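Local coordinates for methanol--corrinoid protein co-methyltransferase (Methanosarcina barkeri, PDB 2I2X) that transfers the methyl group of methanol to the reduced cobalt of a corrinoid-carrying partner protein, using zinc, in the methanol pathway of methanogenesis, at residues A[218-224]-A[269-273]; A[44-48]-A[61-65]; A[14-19]-A[349-353]; A[143-147]-A[198-202]. One frame throughout, in Å; residues are numbered along the deposited sequence.

How the interactions relate
Interaction 3 opens first: the N-terminal arm at 14-19 is joined to the start of helix 349-361, more than 300 residues on, and the other three contacts all nest inside that long loop. Within it they follow one another without crossing. Interaction 2 closes a short loop, from just after strand 40-43 to helix 55-76. Interaction 4 then pairs helices 143-155 and 181-210, and interaction 1 brings residues 218-224, leading into helix 220-230, to the loop before helix 273-280, at the zinc. Interaction 1 sits near the chain's centre, about 20 to 23 Å from the others, centre to centre; interactions 3 and 4 lie on opposite sides of that centre.

Interaction 1. Residues A[218-224]-A[269-273]. With ZN (zinc ion), chain Q.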
loop_
_atom_site.group_PDB
_atom_site.type_symbol
_atom_site.label_atom_id
_atom_site.label_comp_id
_atom_site.label_asym_id
_atom_site.label_seq_id
_atom_site.Cartn_x
_atom_site.Cartn_y
_atom_site.Cartn_z
ATOM N N THR A 218 12.385 19.920 7.294
ATOM C CA THR A 218 12.988 18.579 7.145
ATOM C C THR A 218 14.171 18.758 6.288
ATOM O O THR A 218 14.078 19.406 5.228
ATOM C CB THR A 218 12.245 17.699 6.107
ATOM O OG1 THR A 218 10.868 17.682 6.358
ATOM C CG2 THR A 218 12.742 16.321 6.097
ATOM N N ASP A 219 15.234 18.057 6.641
ATOM C CA ASP A 219 16.360 18.029 5.750
ATOM C C ASP A 219 16.247 17.120 4.536
ATOM O O ASP A 219 17.277 16.588 4.076
ATOM C CB ASP A 219 17.634 17.713 6.469
ATOM C CG ASP A 219 18.816 18.323 5.782
ATOM O OD1 ASP A 219 18.691 19.494 5.325
ATOM O OD2 ASP A 219 19.853 17.632 5.682
ATOM N N CYS A 220 15.030 16.954 4.013
ATOM C CA CYS A 220 14.773 16.065 2.882
ATOM C C CYS A 220 15.714 16.280 1.705
ATOM O O CYS A 220 16.239 15.330 1.130
ATOM C CB CYS A 220 13.363 16.253 2.367
ATOM S SG CYS A 220 12.745 14.717 1.544
ATOM N N ALA A 221 15.934 17.552 1.375
ATOM C CA ALA A 221 16.708 17.940 0.207
ATOM C C ALA A 221 18.179 17.547 0.321
ATOM O O ALA A 221 18.887 17.553 -0.682
ATOM C CB ALA A 221 16.543 19.434 -0.075
ATOM N N GLN A 222 18.626 17.176 1.516
ATOM C CA GLN A 222 20.038 16.822 1.740
ATOM C C GLN A 222 20.136 15.455 2.392
ATOM O O GLN A 222 20.429 14.496 1.704
ATOM C CB GLN A 222 20.797 17.898 2.570
ATOM C CG GLN A 222 20.865 19.311 1.914
ATOM C CD GLN A 222 21.220 20.421 2.919
ATOM O OE1 GLN A 222 20.746 20.424 4.053
ATOM N NE2 GLN A 222 22.056 21.355 2.496
ATOM N N ALA A 223 19.886 15.349 3.696
ATOM C CA ALA A 223 19.884 14.035 4.336
ATOM C C ALA A 223 19.051 12.891 3.618
ATOM O O ALA A 223 19.598 11.784 3.438
ATOM C CB ALA A 223 19.544 14.142 5.823
ATOM N N ASN A 224 17.806 13.140 3.173
ATOM C CA ASN A 224 17.092 12.044 2.495
ATOM C C ASN A 224 17.717 11.687 1.148
ATOM O O ASN A 224 17.772 10.500 0.795
ATOM C CB ASN A 224 15.537 12.180 2.430
ATOM C CG ASN A 224 14.857 12.131 3.842
ATOM O OD1 ASN A 224 15.407 11.551 4.828
ATOM N ND2 ASN A 224 13.657 12.762 3.942
ATOM N N CYS A 269 9.252 13.261 6.814
ATOM C CA CYS A 269 10.495 12.786 6.204
ATOM C C CYS A 269 11.750 13.273 6.946
ATOM O O CYS A 269 12.890 12.953 6.547
ATOM C CB CYS A 269 10.558 13.145 4.716
ATOM S SG CYS A 269 10.409 14.912 4.360
ATOM N N GLY A 270 11.527 14.001 8.032
ATOM C CA GLY A 270 12.601 14.400 8.954
ATOM C C GLY A 270 12.971 13.245 9.869
ATOM O O GLY A 270 12.641 13.240 11.057
ATOM N N TYR A 271 13.672 12.247 9.340
ATOM C CA TYR A 271 14.096 11.166 10.191
ATOM C C TYR A 271 14.948 11.635 11.360
ATOM O O TYR A 271 14.979 10.975 12.402
ATOM C CB TYR A 271 14.870 10.169 9.376
ATOM C CG TYR A 271 14.035 9.296 8.452
ATOM C CD1 TYR A 271 13.655 9.750 7.201
ATOM C CD2 TYR A 271 13.689 7.987 8.814
ATOM C CE1 TYR A 271 12.950 8.946 6.332
ATOM C CE2 TYR A 271 12.964 7.179 7.957
ATOM C CZ TYR A 271 12.601 7.664 6.703
ATOM O OH TYR A 271 11.897 6.872 5.798
ATOM N N GLU A 272 15.664 12.752 11.181
ATOM C CA GLU A 272 16.451 13.329 12.245
ATOM C C GLU A 272 15.575 13.915 13.366
ATOM O O GLU A 272 16.100 14.344 14.406
ATOM C CB GLU A 272 17.399 14.407 11.690
ATOM C CG GLU A 272 16.735 15.730 11.167
ATOM C CD GLU A 272 16.141 15.607 9.765
ATOM O OE1 GLU A 272 15.819 16.679 9.177
ATOM O OE2 GLU A 272 15.979 14.454 9.261
ATOM N N ASN A 273 14.247 13.950 13.153
ATOM C CA ASN A 273 13.309 14.467 14.166
ATOM C C ASN A 273 13.457 13.789 15.523
ATOM O O ASN A 273 13.127 14.387 16.571
ATOM C CB ASN A 273 11.853 14.381 13.707
ATOM C CG ASN A 273 11.517 15.372 12.606
ATOM O OD1 ASN A 273 12.280 16.308 12.324
ATOM N ND2 ASN A 273 10.379 15.148 11.941
HETATM ZN ZN ZN Q . 10.602 15.122 1.985
#
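The zinc site of the methyltransferase is built here: Cys220, leading into helix 220-230, and Cys269, in the loop before helix 273-280, both bind the ion through sulfur. Cys220 SG sits 2.2 Å from the zinc and Cys269 SG 2.4 Å, and Glu164 adds a carboxylate oxygen. For Cys269, chi1 of 57° places SG between the backbone N and the carbonyl carbon, which turns it toward the metal and up against the methyl of Thr218, with Thr218 CG2 3.2 Å from Cys269 SG. Asn224 is a second-shell residue. Asn224 ND2 gives one hydrogen to Cys269 O, 2.7 Å away, and the other to Cys220 SG at 3.2 Å; both partners lie in the amide plane, so the two bonds fix how the amide is turned and link both zinc-binding residues. Arg247 holds Asn224 OD1. In a TIM barrel such as this one, the loops after the strands carry the active site, and residues 218-224 follow strand 213-216 closely. Further from the metal, Glu272 OE1 offers the syn lone pair to Asp219 N, 2.9 Å away with an N-H...O angle of 164°. The same oxygen also bonds Ser254, while OE2 makes a salt bridge to Arg247. Asp219 OD2 in turn receives Ala223 N at 3.0 Å, from above the carboxylate plane, and Asp219 OD1 pairs with Arg253.

Interaction 2. Residues A[44-48]-A[61-65]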
loop_
_atom_site.group_PDB
_atom_site.type_symbol
_atom_site.label_atom_id
_atom_site.label_comp_id
_atom_site.label_asym_id
_atom_site.label_seq_id
_atom_site.Cartn_x
_atom_site.Cartn_y
_atom_site.Cartn_z
ATOM N N ASN A 44 -0.580 11.241 3.420
ATOM C CA ASN A 44 -0.015 12.032 2.330
ATOM C C ASN A 44 -0.457 11.453 1.002
ATOM O O ASN A 44 -0.965 10.329 0.969
ATOM C CB ASN A 44 1.497 12.069 2.428
ATOM C CG ASN A 44 1.974 13.197 3.316
ATOM O OD1 ASN A 44 2.095 14.339 2.867
ATOM N ND2 ASN A 44 2.202 12.899 4.590
ATOM N N TYR A 45 -0.290 12.228 -0.070
ATOM C CA TYR A 45 -0.906 11.931 -1.376
ATOM C C TYR A 45 -0.399 12.916 -2.425
ATOM O O TYR A 45 -0.029 14.024 -2.083
ATOM C CB TYR A 45 -2.437 12.047 -1.304
ATOM C CG TYR A 45 -2.906 13.184 -0.404
ATOM C CD1 TYR A 45 -3.025 14.477 -0.880
ATOM C CD2 TYR A 45 -3.223 12.947 0.927
ATOM C CE1 TYR A 45 -3.448 15.505 -0.033
ATOM C CE2 TYR A 45 -3.635 13.949 1.757
ATOM C CZ TYR A 45 -3.750 15.223 1.283
ATOM O OH TYR A 45 -4.168 16.206 2.142
ATOM N N ALA A 46 -0.375 12.484 -3.686
ATOM C CA ALA A 46 -0.058 13.325 -4.844
ATOM C C ALA A 46 -1.187 13.090 -5.867
ATOM O O ALA A 46 -1.539 11.938 -6.155
ATOM C CB ALA A 46 1.294 12.940 -5.453
ATOM N N PRO A 47 -1.766 14.174 -6.405
ATOM C CA PRO A 47 -2.745 14.018 -7.461
ATOM C C PRO A 47 -2.126 13.395 -8.711
ATOM O O PRO A 47 -0.905 13.326 -8.837
ATOM C CB PRO A 47 -3.230 15.445 -7.720
ATOM C CG PRO A 47 -2.198 16.345 -7.166
ATOM C CD PRO A 47 -1.524 15.592 -6.048
ATOM N N ARG A 48 -2.964 12.889 -9.612
ATOM C CA ARG A 48 -2.466 12.340 -10.861
ATOM C C ARG A 48 -2.033 13.498 -11.778
ATOM O O ARG A 48 -2.513 14.605 -11.589
ATOM C CB ARG A 48 -3.545 11.475 -11.511
ATOM C CG ARG A 48 -3.800 10.161 -10.811
ATOM C CD ARG A 48 -5.160 9.625 -11.161
ATOM N NE ARG A 48 -6.261 10.357 -10.528
ATOM C CZ ARG A 48 -7.518 9.899 -10.454
ATOM N NH1 ARG A 48 -7.827 8.703 -10.951
ATOM N NH2 ARG A 48 -8.468 10.616 -9.856
ATOM N N GLU A 61 -9.637 16.845 -7.489
ATOM C CA GLU A 61 -8.862 15.680 -7.084
ATOM C C GLU A 61 -8.661 15.673 -5.555
ATOM O O GLU A 61 -8.865 14.634 -4.910
ATOM C CB GLU A 61 -7.528 15.645 -7.827
ATOM C CG GLU A 61 -6.657 14.441 -7.553
ATOM C CD GLU A 61 -6.822 13.343 -8.602
ATOM O OE1 GLU A 61 -7.983 13.114 -9.039
ATOM O OE2 GLU A 61 -5.795 12.702 -8.984
ATOM N N TYR A 62 -8.303 16.833 -4.993
ATOM C CA TYR A 62 -8.103 16.960 -3.560
ATOM C C TYR A 62 -9.396 16.773 -2.777
ATOM O O TYR A 62 -9.378 16.248 -1.659
ATOM C CB TYR A 62 -7.418 18.285 -3.184
ATOM C CG TYR A 62 -5.936 18.319 -3.472
ATOM C CD1 TYR A 62 -5.048 17.486 -2.788
ATOM C CD2 TYR A 62 -5.415 19.214 -4.394
ATOM C CE1 TYR A 62 -3.663 17.525 -3.036
ATOM C CE2 TYR A 62 -4.039 19.273 -4.668
ATOM C CZ TYR A 62 -3.163 18.421 -3.982
ATOM O OH TYR A 62 -1.817 18.477 -4.255
ATOM N N GLU A 63 -10.516 17.196 -3.355
ATOM C CA GLU A 63 -11.808 16.901 -2.748
ATOM C C GLU A 63 -12.056 15.410 -2.704
ATOM O O GLU A 63 -12.585 14.890 -1.722
ATOM C CB GLU A 63 -12.941 17.611 -3.473
ATOM C CG GLU A 63 -13.017 19.057 -3.059
ATOM C CD GLU A 63 -14.150 19.827 -3.694
ATOM O OE1 GLU A 63 -14.447 19.627 -4.883
ATOM O OE2 GLU A 63 -14.737 20.669 -2.993
ATOM N N ARG A 64 -11.666 14.709 -3.753
ATOM C CA ARG A 64 -11.898 13.277 -3.781
ATOM C C ARG A 64 -11.023 12.603 -2.725
ATOM O O ARG A 64 -11.491 11.703 -2.022
ATOM C CB ARG A 64 -11.627 12.700 -5.175
ATOM C CG ARG A 64 -12.740 12.964 -6.169
ATOM C CD ARG A 64 -12.296 12.681 -7.598
ATOM N NE ARG A 64 -13.462 12.756 -8.464
ATOM C CZ ARG A 64 -13.470 12.631 -9.787
ATOM N NH1 ARG A 64 -12.339 12.427 -10.458
ATOM N NH2 ARG A 64 -14.641 12.704 -10.430
ATOM N N ILE A 65 -9.775 13.074 -2.612
ATOM C CA ILE A 65 -8.799 12.531 -1.673
ATOM C C ILE A 65 -9.355 12.703 -0.256
ATOM O O ILE A 65 -9.395 11.744 0.529
ATOM C CB ILE A 65 -7.399 13.212 -1.834
ATOM C CG1 ILE A 65 -6.705 12.761 -3.134
ATOM C CG2 ILE A 65 -6.507 12.897 -0.667
ATOM C CD1 ILE A 65 -5.578 13.712 -3.617
#
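Arg48 wraps its whole length around the carboxylate of Glu61. Starting from CB, the chain runs past Glu61 OE2: Arg48 CB is 3.6 Å from Glu61 OE2, and CG and CD keep nearly the same distance. A bend at chi3 (-73°) then swings the guanidinium back, and Arg48 NE donates to Glu61 OE2 at 2.8 Å, on the syn lone pair. At the tip, Arg48 NH2 reaches Glu61 OE1 at 2.7 Å. This is a side-on, two-nitrogen salt bridge, with the two flat groups only 27° apart. Glu61 OE2 takes a second hydrogen bond, from Arg48 N at 2.9 Å on its anti side, in an almost straight line. One residue earlier, Pro47 lays CB on Glu61 CG (3.6 Å) and brings CD to the hydroxyl of Tyr62. Tyr45 closes the other end. Ile65 CG2 lies over the middle of one face of the Tyr45 ring, a CH-pi contact 3.6 Å from the centroid, while the two tyrosine rings meet edge to edge, Tyr62 CE1 3.6 Å from Tyr45 CE1. Tyr45 OH goes on to Thr85 of the neighbouring strand 80-86. The loop after strand 40-43 is thus clamped to the helix that follows it in the barrel. With three N-H groups shared over two carboxylate oxygens, Glu61 is probably held as the charged form, and the three bonds from Arg48 help fix how the carboxylate is turned.

Interaction 3. Residues A[14-19]-A[349-353]; sequences ADEMTF and DKVLR
The guanidinium of Arg353 meets the backbone oxygens of Asp15 and Met17 at its edge, while one face is flanked by Lys350 CG, one turn back on its own helix and 3.6 Å above the Arg353 plane, offset from its centre. Met17 O is gripped side-on by two nitrogens of the group, Arg353 NE at 3.1 Å and Arg353 NH2 at 2.9 Å, and it lies close to the guanidinium plane. This pair of hydrogen bonds to one oxygen, made possible by bends at chi2 and chi3 of Arg353, keeps the group from turning. Asp15 O takes weak hydrogen bonds from Arg353 NH2 and from Lys350 NZ. The Asp15 carboxylate stands across the guanidinium, the planes 65° apart. Asp15 OD1 is met by Arg353 NH1 at 3.3 Å and Asp15 OD2 by Lys350 NZ at 3.2 Å, both from above the carboxylate plane, which completes a salt-bridge network of three side chains.

Deeper in, Thr18 OG1 donates to Asp349 OD2 over a very short 2.5 Å. The phenyl ring of Phe19 leans at a slant on the helix: Phe19 CE2 is 3.6 Å from Asp349 CB and Phe19 CZ 3.8 Å from Leu352 CD2. Met340 and Leu344 of helix 325-345 also touch this ring, and Leu352 packs on Leu352 of the second copy of the protein. Salt bridges on the outer side and the Phe19 ring further in fasten the N-terminal arm to the first turn of helix 349-361, which follows helix 325-345 and lies next to the dimer interface.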
loop_
_atom_site.group_PDB
_atom_site.type_symbol
_atom_site.label_atom_id
_atom_site.label_comp_id
_atom_site.label_asym_id
_atom_site.label_seq_id
_atom_site.Cartn_x
_atom_site.Cartn_y
_atom_site.Cartn_z
ATOM N N ALA A 14 17.278 9.587 27.875
ATOM C CA ALA A 14 16.564 8.948 26.743
ATOM C C ALA A 14 15.334 8.159 27.159
ATOM O O ALA A 14 14.353 8.097 26.431
ATOM C CB ALA A 14 17.514 8.052 25.913
ATOM N N ASP A 15 15.388 7.569 28.345
ATOM C CA ASP A 15 14.323 6.694 28.813
ATOM C C ASP A 15 13.017 7.410 29.121
ATOM O O ASP A 15 11.987 6.749 29.311
ATOM C CB ASP A 15 14.765 5.858 30.018
ATOM C CG ASP A 15 13.729 4.817 30.392
ATOM O OD1 ASP A 15 13.606 3.821 29.662
ATOM O OD2 ASP A 15 13.012 5.011 31.398
ATOM N N GLU A 16 13.052 8.738 29.151
ATOM C CA GLU A 16 11.854 9.548 29.388
ATOM C C GLU A 16 11.056 9.729 28.093
ATOM O O GLU A 16 9.864 10.127 28.119
ATOM C CB GLU A 16 12.237 10.955 29.905
ATOM C CG GLU A 16 12.319 11.118 31.417
ATOM C CD GLU A 16 12.852 12.498 31.892
ATOM O OE1 GLU A 16 13.117 13.424 31.066
ATOM O OE2 GLU A 16 13.010 12.646 33.139
ATOM N N MET A 17 11.727 9.503 26.965
ATOM C CA MET A 17 11.090 9.629 25.663
ATOM C C MET A 17 10.174 8.427 25.324
ATOM O O MET A 17 10.486 7.251 25.610
ATOM C CB MET A 17 12.140 9.821 24.585
ATOM C CG MET A 17 12.993 11.101 24.774
ATOM S SD MET A 17 14.280 11.226 23.521
ATOM C CE MET A 17 13.270 11.895 22.228
ATOM N N THR A 18 9.040 8.749 24.721
ATOM C CA THR A 18 8.105 7.750 24.313
ATOM C C THR A 18 7.305 8.276 23.121
ATOM O O THR A 18 7.418 9.466 22.754
ATOM C CB THR A 18 7.198 7.292 25.497
ATOM O OG1 THR A 18 6.702 5.984 25.225
ATOM C CG2 THR A 18 6.011 8.234 25.729
ATOM N N PHE A 19 6.502 7.391 22.518
ATOM C CA PHE A 19 5.656 7.805 21.409
ATOM C C PHE A 19 4.310 8.411 21.877
ATOM O O PHE A 19 3.844 8.110 22.984
ATOM C CB PHE A 19 5.488 6.668 20.414
ATOM C CG PHE A 19 5.035 5.342 21.030
ATOM C CD1 PHE A 19 5.836 4.213 20.927
ATOM C CD2 PHE A 19 3.789 5.223 21.634
ATOM C CE1 PHE A 19 5.409 2.969 21.455
ATOM C CE2 PHE A 19 3.364 4.018 22.161
ATOM C CZ PHE A 19 4.171 2.866 22.074
ATOM N N ASP A 349 3.704 1.280 26.819
ATOM C CA ASP A 349 4.406 2.001 25.753
ATOM C C ASP A 349 5.942 1.837 25.750
ATOM O O ASP A 349 6.553 1.684 24.678
ATOM C CB ASP A 349 4.004 3.458 25.701
ATOM C CG ASP A 349 4.276 4.188 27.000
ATOM O OD1 ASP A 349 3.608 3.907 28.036
ATOM O OD2 ASP A 349 5.166 5.066 26.964
ATOM N N LYS A 350 6.572 1.826 26.919
ATOM C CA LYS A 350 8.031 1.796 26.920
ATOM C C LYS A 350 8.629 0.511 26.384
ATOM O O LYS A 350 9.638 0.567 25.679
ATOM C CB LYS A 350 8.610 2.178 28.272
ATOM C CG LYS A 350 8.534 3.696 28.513
ATOM C CD LYS A 350 9.172 4.049 29.831
ATOM C CE LYS A 350 9.157 5.535 30.061
ATOM N NZ LYS A 350 9.937 5.767 31.326
ATOM N N VAL A 351 7.995 -0.630 26.673
ATOM C CA VAL A 351 8.489 -1.910 26.182
ATOM C C VAL A 351 8.271 -1.993 24.671
ATOM O O VAL A 351 9.098 -2.535 23.941
ATOM C CB VAL A 351 7.831 -3.141 26.904
ATOM C CG1 VAL A 351 6.350 -3.155 26.685
ATOM C CG2 VAL A 351 8.405 -4.482 26.389
ATOM N N LEU A 352 7.154 -1.449 24.203
ATOM C CA LEU A 352 6.847 -1.494 22.784
ATOM C C LEU A 352 7.811 -0.578 22.064
ATOM O O LEU A 352 8.415 -0.979 21.058
ATOM C CB LEU A 352 5.370 -1.150 22.502
ATOM C CG LEU A 352 4.963 -1.137 21.017
ATOM C CD1 LEU A 352 5.248 -2.493 20.363
ATOM C CD2 LEU A 352 3.522 -0.707 20.833
ATOM N N ARG A 353 7.984 0.636 22.589
ATOM C CA ARG A 353 9.088 1.502 22.162
ATOM C C ARG A 353 10.429 0.737 22.048
ATOM O O ARG A 353 11.037 0.708 20.981
ATOM C CB ARG A 353 9.165 2.723 23.058
ATOM C CG ARG A 353 10.467 3.592 22.987
ATOM C CD ARG A 353 11.297 3.208 24.194
ATOM N NE ARG A 353 11.316 4.246 25.185
ATOM C CZ ARG A 353 11.661 4.105 26.458
ATOM N NH1 ARG A 353 11.996 2.927 26.963
ATOM N NH2 ARG A 353 11.675 5.208 27.218
#

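Interaction 4. Residues A[143-147]-A[198-202]; sequences YSVFL and LIWTD
Tyr143 reaches across to helix 181-210 and makes the close part of this contact with its far end. With CG anti to the backbone N (chi1 -164°), the ring stretches over the gap and puts Tyr143 OH 2.6 Å from Asp202 OD2, to which it donates. The hydroxyl comes to that oxygen on its anti side, 18° out of the carboxylate plane, and OD2 in turn lies in the plane of the ring, at its edge. Around the same hydroxyl gather aliphatic groups: Leu198 approaches from the opposite direction, Leu198 CD2 being 3.5 Å from Tyr143 OH and Leu198 CD1 3.6 Å from Tyr143 CE1, and Ile199 CG2 lies at the ring edge 4.0 Å from Tyr143 CE1. A carboxylate oxygen and three methyls thus hold the tyrosine tip, and the one hydrogen bond between 143-147 and 198-202 ties the two helices together.

Elsewhere the helices meet more thinly. The axes of 143-147 and 198-202 approach to 11.7 Å, at 43° to each other, and Tyr143 does most of the bridging. Phe146 and Ile199 are the buried pair: Phe146 CE2 touches Ile199 CG2 at 4.0 Å, and the phenylalanine turns also to Phe150, in a T-shaped stack, and to Val163 of strand 160-163. Leu147 and Asp202, both partly exposed, meet loosely, Leu147 CD2 merely brushing Asp202 CB, 3.8 Å away. Helices 143-155 and 181-210, which precede the adjacent parallel strands 160-163 and 213-216, pack side by side on the outside of the TIM barrel.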
loop_
_atom_site.group_PDB
_atom_site.type_symbol
_atom_site.label_atom_id
_atom_site.label_comp_id
_atom_site.label_asym_id
_atom_site.label_seq_id
_atom_site.Cartn_x
_atom_site.Cartn_y
_atom_site.Cartn_z
ATOM N N TYR A 143 10.769 35.338 -3.188
ATOM C CA TYR A 143 10.642 35.258 -1.721
ATOM C C TYR A 143 9.269 35.689 -1.214
ATOM O O TYR A 143 8.687 35.017 -0.346
ATOM C CB TYR A 143 11.734 36.064 -0.993
ATOM C CG TYR A 143 11.860 35.703 0.473
ATOM C CD1 TYR A 143 12.589 34.588 0.870
ATOM C CD2 TYR A 143 11.233 36.465 1.469
ATOM C CE1 TYR A 143 12.687 34.230 2.220
ATOM C CE2 TYR A 143 11.321 36.109 2.824
ATOM C CZ TYR A 143 12.060 34.992 3.194
ATOM O OH TYR A 143 12.182 34.622 4.525
ATOM N N SER A 144 8.757 36.799 -1.744
ATOM C CA SER A 144 7.509 37.365 -1.234
ATOM C C SER A 144 6.337 36.485 -1.632
ATOM O O SER A 144 5.342 36.391 -0.900
ATOM C CB SER A 144 7.289 38.790 -1.739
ATOM O OG SER A 144 7.202 38.835 -3.150
ATOM N N VAL A 145 6.468 35.846 -2.790
ATOM C CA VAL A 145 5.455 34.913 -3.260
ATOM C C VAL A 145 5.422 33.710 -2.295
ATOM O O VAL A 145 4.365 33.296 -1.839
ATOM C CB VAL A 145 5.717 34.483 -4.723
ATOM C CG1 VAL A 145 4.650 33.505 -5.219
ATOM C CG2 VAL A 145 5.748 35.701 -5.642
ATOM N N PHE A 146 6.616 33.213 -1.965
ATOM C CA PHE A 146 6.835 32.143 -1.016
ATOM C C PHE A 146 6.030 32.382 0.265
ATOM O O PHE A 146 5.238 31.528 0.686
ATOM C CB PHE A 146 8.335 32.063 -0.738
ATOM C CG PHE A 146 8.750 30.949 0.185
ATOM C CD1 PHE A 146 8.378 29.633 -0.063
ATOM C CD2 PHE A 146 9.554 31.223 1.284
ATOM C CE1 PHE A 146 8.794 28.612 0.777
ATOM C CE2 PHE A 146 9.977 30.203 2.128
ATOM C CZ PHE A 146 9.593 28.895 1.875
ATOM N N LEU A 147 6.222 33.555 0.860
ATOM C CA LEU A 147 5.486 33.966 2.068
ATOM C C LEU A 147 3.979 34.045 1.868
ATOM O O LEU A 147 3.221 33.656 2.765
ATOM C CB LEU A 147 5.995 35.314 2.591
ATOM C CG LEU A 147 7.440 35.396 3.092
ATOM C CD1 LEU A 147 7.662 36.745 3.824
ATOM C CD2 LEU A 147 7.852 34.191 3.983
ATOM N N LEU A 198 16.275 32.396 8.446
ATOM C CA LEU A 198 15.581 33.431 7.682
ATOM C C LEU A 198 14.122 33.042 7.558
ATOM O O LEU A 198 13.220 33.713 8.076
ATOM C CB LEU A 198 16.169 33.532 6.269
ATOM C CG LEU A 198 16.160 34.790 5.372
ATOM C CD1 LEU A 198 15.873 34.392 3.929
ATOM C CD2 LEU A 198 15.213 35.909 5.803
ATOM N N ILE A 199 13.888 31.923 6.890
ATOM C CA ILE A 199 12.528 31.525 6.541
ATOM C C ILE A 199 11.627 31.224 7.745
ATOM O O ILE A 199 10.457 31.628 7.762
ATOM C CB ILE A 199 12.549 30.378 5.529
ATOM C CG1 ILE A 199 13.218 29.142 6.136
ATOM C CG2 ILE A 199 13.299 30.830 4.272
ATOM C CD1 ILE A 199 13.161 27.944 5.251
ATOM N N TRP A 200 12.170 30.563 8.766
ATOM C CA TRP A 200 11.331 30.183 9.905
ATOM C C TRP A 200 10.921 31.349 10.814
ATOM O O TRP A 200 9.892 31.291 11.480
ATOM C CB TRP A 200 11.890 28.957 10.649
ATOM C CG TRP A 200 11.581 27.707 9.814
ATOM C CD1 TRP A 200 12.444 27.026 8.979
ATOM C CD2 TRP A 200 10.297 27.076 9.668
ATOM N NE1 TRP A 200 11.772 26.007 8.342
ATOM C CE2 TRP A 200 10.458 26.014 8.746
ATOM C CE3 TRP A 200 9.039 27.289 10.247
ATOM C CZ2 TRP A 200 9.400 25.163 8.390
ATOM C CZ3 TRP A 200 7.976 26.430 9.897
ATOM C CH2 TRP A 200 8.170 25.386 8.977
ATOM N N THR A 201 11.710 32.425 10.803
ATOM C CA THR A 201 11.349 33.631 11.498
ATOM C C THR A 201 10.129 34.219 10.825
ATOM O O THR A 201 9.152 34.564 11.477
ATOM C CB THR A 201 12.518 34.614 11.451
ATOM O OG1 THR A 201 13.622 34.030 12.168
ATOM C CG2 THR A 201 12.124 35.993 12.060
ATOM N N ASP A 202 10.172 34.325 9.513
ATOM C CA ASP A 202 9.032 34.815 8.792
ATOM C C ASP A 202 7.831 33.870 8.869
ATOM O O ASP A 202 6.701 34.353 9.067
ATOM C CB ASP A 202 9.407 35.064 7.352
ATOM C CG ASP A 202 10.353 36.227 7.189
ATOM O OD1 ASP A 202 10.387 37.135 8.070
ATOM O OD2 ASP A 202 11.074 36.223 6.172
#